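Long-range contacts in hybrid kinase (Caulobacter vibrioides, PDB 6QRL), which probably phosphorylates its own histidine from ATP as a hybrid sensor kinase, and binds cyclic di-GMP through the pseudo-receiver domain described here: residues Arg62-Pro67 against Arg87-Phe93; Ala10-Pro14 against Tyr34-Ile39. One frame throughout, in Å; residues are numbered along the deposited sequence.

Interaction 1: Arg62-Pro67 against Arg87-Phe93; sequences RGALKP and RLKAAGF. With SO4 (sulfate ion), chain D.
Arg-87 reaches from helix 85-91 across to the turn at Arg-62 and Gly-63. Its CG is anti to the backbone N (chi1 179°) and the chain stays extended to NE, which carries the guanidinium out to the backbone of that turn. Arg-87 NH1 donates to Arg-62 O at 3.0 Å. The carbonyl oxygen sits near the guanidinium plane, while the donor is tilted from the carbonyl plane. Gly-63 O lies over one face of the same group. In the plane, at the edge, a water accepts from NH2 and donates to O1 of a sulfate, probably from the crystallisation liquor. The sulfate is also bound by the backbone N atoms of Arg-62 and Ala-64, with Ala-64 N to sulfate O3 at 3.0 Å.

The other end is apolar. Pro-67 CB sits over the face of the Phe-93 ring, 3.7 Å from its centroid and 6° off the normal, a CH-pi contact. The Leu-65 side chain crosses that of Phe-93 at about a right angle, and Leu-65 CD1 lies 3.5 Å from Phe-93 CZ. Leu-65 CB meets Leu-88 CD2 at 4.0 Å. Gly-92, with positive phi, closes the helix in a Schellman motif, and the chain turns into Phe-93.

Apolar contacts hold the buried end on strands 51-55 and 73-77. The one direct hydrogen bond, from Arg-87, fixes the exposed loop end, which the sulfate may help to order.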
loop_
_atom_site.group_PDB
_atom_site.type_symbol
_atom_site.label_atom_id
_atom_site.label_comp_id
_atom_site.label_asym_id
_atom_site.label_seq_id
_atom_site.Cartn_x
_atom_site.Cartn_y
_atom_site.Cartn_z
ATOM N N ARG A 62 15.056 -4.469 11.973
ATOM C CA ARG A 62 14.260 -5.014 13.101
ATOM C C ARG A 62 12.755 -4.998 12.768
ATOM O O ARG A 62 11.968 -5.378 13.649
ATOM C CB ARG A 62 14.547 -4.188 14.358
ATOM C CG ARG A 62 15.868 -4.513 15.050
ATOM C CD ARG A 62 15.655 -4.624 16.551
ATOM N NE ARG A 62 16.350 -3.650 17.400
ATOM C CZ ARG A 62 16.132 -2.329 17.462
ATOM N NH1 ARG A 62 15.248 -1.735 16.684
ATOM N NH2 ARG A 62 16.841 -1.593 18.304
ATOM N N GLY A 63 12.364 -4.589 11.559
ATOM C CA GLY A 63 10.988 -4.731 11.046
ATOM C C GLY A 63 10.106 -3.508 11.277
ATOM O O GLY A 63 8.891 -3.642 11.001
ATOM N N ALA A 64 10.642 -2.349 11.693
ATOM C CA ALA A 64 9.887 -1.066 11.790
ATOM C C ALA A 64 9.429 -0.602 10.405
ATOM O O ALA A 64 10.242 -0.574 9.493
ATOM C CB ALA A 64 10.682 0.039 12.441
ATOM N N LEU A 65 8.150 -0.262 10.273
ATOM C CA LEU A 65 7.546 0.179 8.999
ATOM C C LEU A 65 6.381 1.092 9.383
ATOM O O LEU A 65 5.408 0.566 9.977
ATOM C CB LEU A 65 7.067 -1.062 8.235
ATOM C CG LEU A 65 7.190 -1.087 6.704
ATOM C CD1 LEU A 65 5.935 -1.641 6.064
ATOM C CD2 LEU A 65 7.628 0.214 6.070
ATOM N N LYS A 66 6.491 2.383 9.091
ATOM C CA LYS A 66 5.474 3.391 9.485
ATOM C C LYS A 66 4.618 3.701 8.263
ATOM O O LYS A 66 5.095 4.262 7.281
ATOM C CB LYS A 66 6.104 4.690 9.999
ATOM C CG LYS A 66 7.400 4.541 10.773
ATOM C CD LYS A 66 7.228 3.917 12.157
ATOM C CE LYS A 66 8.556 3.590 12.819
ATOM N NZ LYS A 66 8.427 2.476 13.788
ATOM N N PRO A 67 3.310 3.419 8.313
ATOM C CA PRO A 67 2.409 3.860 7.261
ATOM C C PRO A 67 2.234 5.373 7.424
ATOM O O PRO A 67 2.154 5.872 8.538
ATOM C CB PRO A 67 1.158 3.032 7.584
ATOM C CG PRO A 67 1.142 2.977 9.084
ATOM C CD PRO A 67 2.601 2.807 9.447
ATOM N N ARG A 87 1.711 -5.909 15.035
ATOM C CA ARG A 87 2.566 -4.707 15.082
ATOM C C ARG A 87 2.225 -3.744 13.937
ATOM O O ARG A 87 2.184 -2.534 14.170
ATOM C CB ARG A 87 4.027 -5.137 14.967
ATOM C CG ARG A 87 4.998 -3.966 14.967
ATOM C CD ARG A 87 6.436 -4.459 14.939
ATOM N NE ARG A 87 7.347 -3.317 14.994
ATOM C CZ ARG A 87 8.672 -3.407 14.889
ATOM N NH1 ARG A 87 9.251 -4.582 14.680
ATOM N NH2 ARG A 87 9.406 -2.307 14.942
ATOM N N LEU A 88 1.985 -4.263 12.739
ATOM C CA LEU A 88 1.742 -3.412 11.542
ATOM C C LEU A 88 0.342 -2.798 11.644
ATOM O O LEU A 88 0.199 -1.604 11.311
ATOM C CB LEU A 88 1.917 -4.255 10.275
ATOM C CG LEU A 88 3.364 -4.663 9.993
ATOM C CD1 LEU A 88 3.452 -5.805 9.010
ATOM C CD2 LEU A 88 4.123 -3.495 9.446
ATOM N N LYS A 89 -0.642 -3.556 12.139
ATOM C CA LYS A 89 -1.983 -2.976 12.414
ATOM C C LYS A 89 -1.871 -1.883 13.487
ATOM O O LYS A 89 -2.443 -0.822 13.260
ATOM C CB LYS A 89 -3.011 -4.050 12.760
ATOM C CG LYS A 89 -3.255 -5.062 11.645
ATOM C CD LYS A 89 -4.002 -4.506 10.443
ATOM C CE LYS A 89 -5.436 -4.135 10.756
ATOM N NZ LYS A 89 -6.263 -5.329 11.045
ATOM N N ALA A 90 -1.112 -2.091 14.563
ATOM C CA ALA A 90 -0.905 -1.083 15.639
ATOM C C ALA A 90 -0.217 0.156 15.077
ATOM O O ALA A 90 -0.511 1.244 15.559
ATOM C CB ALA A 90 -0.091 -1.657 16.777
ATOM N N ALA A 91 0.697 -0.003 14.115
ATOM C CA ALA A 91 1.374 1.123 13.433
ATOM C C ALA A 91 0.371 1.910 12.555
ATOM O O ALA A 91 0.664 3.037 12.210
ATOM C CB ALA A 91 2.547 0.601 12.646
ATOM N N GLY A 92 -0.769 1.339 12.175
ATOM C CA GLY A 92 -1.819 2.056 11.422
ATOM C C GLY A 92 -2.122 1.469 10.036
ATOM O O GLY A 92 -2.885 2.079 9.286
ATOM N N PHE A 93 -1.519 0.354 9.645
ATOM C CA PHE A 93 -1.858 -0.308 8.362
ATOM C C PHE A 93 -3.310 -0.805 8.381
ATOM O O PHE A 93 -3.776 -1.353 9.374
ATOM C CB PHE A 93 -0.892 -1.448 8.074
ATOM C CG PHE A 93 0.397 -0.971 7.461
ATOM C CD1 PHE A 93 0.461 -0.677 6.104
ATOM C CD2 PHE A 93 1.545 -0.877 8.219
ATOM C CE1 PHE A 93 1.651 -0.264 5.525
ATOM C CE2 PHE A 93 2.737 -0.475 7.636
ATOM C CZ PHE A 93 2.786 -0.158 6.296
HETATM S S SO4 D . 14.559 -0.877 12.626
HETATM O O1 SO4 D . 14.155 -0.369 13.910
HETATM O O2 SO4 D . 15.827 -1.554 12.753
HETATM O O3 SO4 D . 13.570 -1.828 12.170
HETATM O O4 SO4 D . 14.686 0.214 11.691
HETATM O O HOH W 1 12.488 -1.926 15.357
#

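Interaction 2: Ala10-Pro14 against Tyr34-Ile39; sequences AIASP and YAAVDI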
loop_
_atom_site.group_PDB
_atom_site.type_symbol
_atom_site.label_atom_id
_atom_site.label_comp_id
_atom_site.label_asym_id
_atom_site.label_seq_id
_atom_site.Cartn_x
_atom_site.Cartn_y
_atom_site.Cartn_z
ATOM N N ALA A 10 -1.032 3.467 -5.377
ATOM C CA ALA A 10 0.456 3.512 -5.413
ATOM C C ALA A 10 1.038 2.160 -5.000
ATOM O O ALA A 10 0.424 1.467 -4.135
ATOM C CB ALA A 10 0.957 4.615 -4.516
ATOM N N ILE A 11 2.173 1.784 -5.583
ATOM C CA ILE A 11 2.987 0.607 -5.141
ATOM C C ILE A 11 4.388 1.127 -4.822
ATOM O O ILE A 11 5.048 1.615 -5.725
ATOM C CB ILE A 11 2.978 -0.561 -6.156
ATOM C CG1 ILE A 11 3.959 -1.660 -5.753
ATOM C CG2 ILE A 11 3.210 -0.106 -7.597
ATOM C CD1 ILE A 11 3.548 -2.373 -4.471
ATOM N N ALA A 12 4.732 1.170 -3.539
ATOM C CA ALA A 12 6.082 1.488 -3.025
ATOM C C ALA A 12 6.845 0.183 -2.803
ATOM O O ALA A 12 6.499 -0.601 -1.902
ATOM C CB ALA A 12 5.969 2.279 -1.760
ATOM N N SER A 13 7.832 -0.093 -3.632
ATOM C CA SER A 13 8.661 -1.314 -3.516
ATOM C C SER A 13 10.031 -1.043 -4.108
ATOM O O SER A 13 10.124 -0.453 -5.190
ATOM C CB SER A 13 8.031 -2.498 -4.204
ATOM O OG SER A 13 8.926 -3.600 -4.195
ATOM N N PRO A 14 11.106 -1.548 -3.471
ATOM C CA PRO A 14 12.450 -1.436 -4.042
ATOM C C PRO A 14 12.670 -2.487 -5.138
ATOM O O PRO A 14 13.685 -2.452 -5.743
ATOM C CB PRO A 14 13.368 -1.735 -2.852
ATOM C CG PRO A 14 12.526 -2.679 -1.970
ATOM C CD PRO A 14 11.090 -2.242 -2.167
ATOM N N TYR A 34 0.476 3.945 -9.625
ATOM C CA TYR A 34 1.560 4.930 -9.359
ATOM C C TYR A 34 2.743 4.186 -8.723
ATOM O O TYR A 34 2.694 3.913 -7.524
ATOM C CB TYR A 34 1.045 6.119 -8.522
ATOM C CG TYR A 34 -0.031 6.875 -9.254
ATOM C CD1 TYR A 34 -1.339 6.445 -9.169
ATOM C CD2 TYR A 34 0.253 7.929 -10.119
ATOM C CE1 TYR A 34 -2.352 7.065 -9.885
ATOM C CE2 TYR A 34 -0.750 8.557 -10.848
ATOM C CZ TYR A 34 -2.064 8.128 -10.719
ATOM O OH TYR A 34 -3.092 8.667 -11.435
ATOM N N ALA A 35 3.740 3.795 -9.527
ATOM C CA ALA A 35 4.893 2.977 -9.073
ATOM C C ALA A 35 5.932 3.884 -8.414
ATOM O O ALA A 35 6.213 4.940 -8.971
ATOM C CB ALA A 35 5.497 2.241 -10.246
ATOM N N ALA A 36 6.466 3.506 -7.261
ATOM C CA ALA A 36 7.505 4.283 -6.558
ATOM C C ALA A 36 8.513 3.357 -5.874
ATOM O O ALA A 36 8.141 2.209 -5.519
ATOM C CB ALA A 36 6.826 5.182 -5.571
ATOM N N VAL A 37 9.732 3.837 -5.616
ATOM C CA VAL A 37 10.774 2.966 -4.984
ATOM C C VAL A 37 10.630 2.935 -3.461
ATOM O O VAL A 37 11.221 2.047 -2.861
ATOM C CB VAL A 37 12.217 3.362 -5.346
ATOM C CG1 VAL A 37 12.506 3.089 -6.794
ATOM C CG2 VAL A 37 12.555 4.787 -4.921
ATOM N N ASP A 38 9.916 3.879 -2.841
ATOM C CA ASP A 38 9.830 3.935 -1.345
ATOM C C ASP A 38 8.630 4.786 -0.921
ATOM O O ASP A 38 7.952 5.333 -1.801
ATOM C CB ASP A 38 11.144 4.397 -0.703
ATOM C CG ASP A 38 11.607 5.789 -1.086
ATOM O OD1 ASP A 38 10.774 6.619 -1.502
ATOM O OD2 ASP A 38 12.801 6.052 -0.911
ATOM N N ILE A 39 8.381 4.927 0.371
ATOM C CA ILE A 39 7.192 5.668 0.869
ATOM C C ILE A 39 7.285 7.152 0.480
ATOM O O ILE A 39 6.282 7.666 -0.050
ATOM C CB ILE A 39 7.029 5.454 2.383
ATOM C CG1 ILE A 39 6.760 3.977 2.696
ATOM C CG2 ILE A 39 5.945 6.374 2.904
ATOM C CD1 ILE A 39 6.889 3.619 4.162
#
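Tyr-34 pairs with Ala-10 on neighbouring parallel strands that are already paired before it. The axes of strands 10-12 and 34-36 are 4.6 Å apart and 13° from parallel. Tyr-34 O accepts from Ile-11 N at 2.9 Å, with the donor tilted from the carbonyl plane. The same oxygen has a CA-H...O contact with Ala-10 CA. Tyr-34 CB sits 4.3 Å from Ala-10 CB on one face of the sheet. The Tyr-34 CG lies beside the backbone N (chi1 -62°), and the ring leads away to Ala-46 and Pro-47.

Ala-35 points to the other face, that of Ile-11. Ala-35 CB is 4.2 Å from Ile-11 CG2. The CG1 branch of Ile-11 is anti to the backbone N (chi1 173°), and the side chain runs on to Thr-22 of helix 16-28.

Ala-36 is bonded twice. Ala-36 N donates to Ile-11 O at 2.8 Å, nearly along the C=O axis. Ala-36 O accepts from Ser-13 N at 3.0 Å. Its methyl shares a face with Ala-12, and both touch Ala-42 of helix 39-45.

At Val-37 the pairing ends, with CA in a CA-H...O contact to Ser-13 O. Asp-38 is the N-cap of helix 39-45, its OD1 accepting from Ser-41 N. Asp-38 O is 3.6 Å from Ala-12 CB. Ile-39 begins the helix, and its side chain packs on Ile-54 and Pro-68.

Ser-13 OG bonds to Asp-55, the predicted phosphoacceptor, which is not phosphorylated here. Strand 8-12, helix 16-28 and strand 32-36 form a beta-alpha-beta crossover, the opening unit of the receiver fold with strand order 2-1-3-4-5.

Interaction 2 pairs the first two strands of the receiver fold, and interaction 1 packs a later loop against helix 85-91. Their centres are about 17 Å apart, yet they touch. Ile-39 CD1 lies 4.0 Å from Leu-65 CD2 and 3.7 Å from Lys-66 O. Ile-54 of strand 51-55 joins them further, since Ile-39, Leu-65 and Phe-93 all pack on it. Interaction 1 is closer to the second messenger. The Phe-93 side chain is about 8 Å from a bound cyclic di-GMP, and that of Leu-88 about 6 Å from the side chain of Tyr-96, a ligand-binding residue. In interaction 2, the side chain of Ile-11 is about 12 Å from a bound cyclic di-GMP.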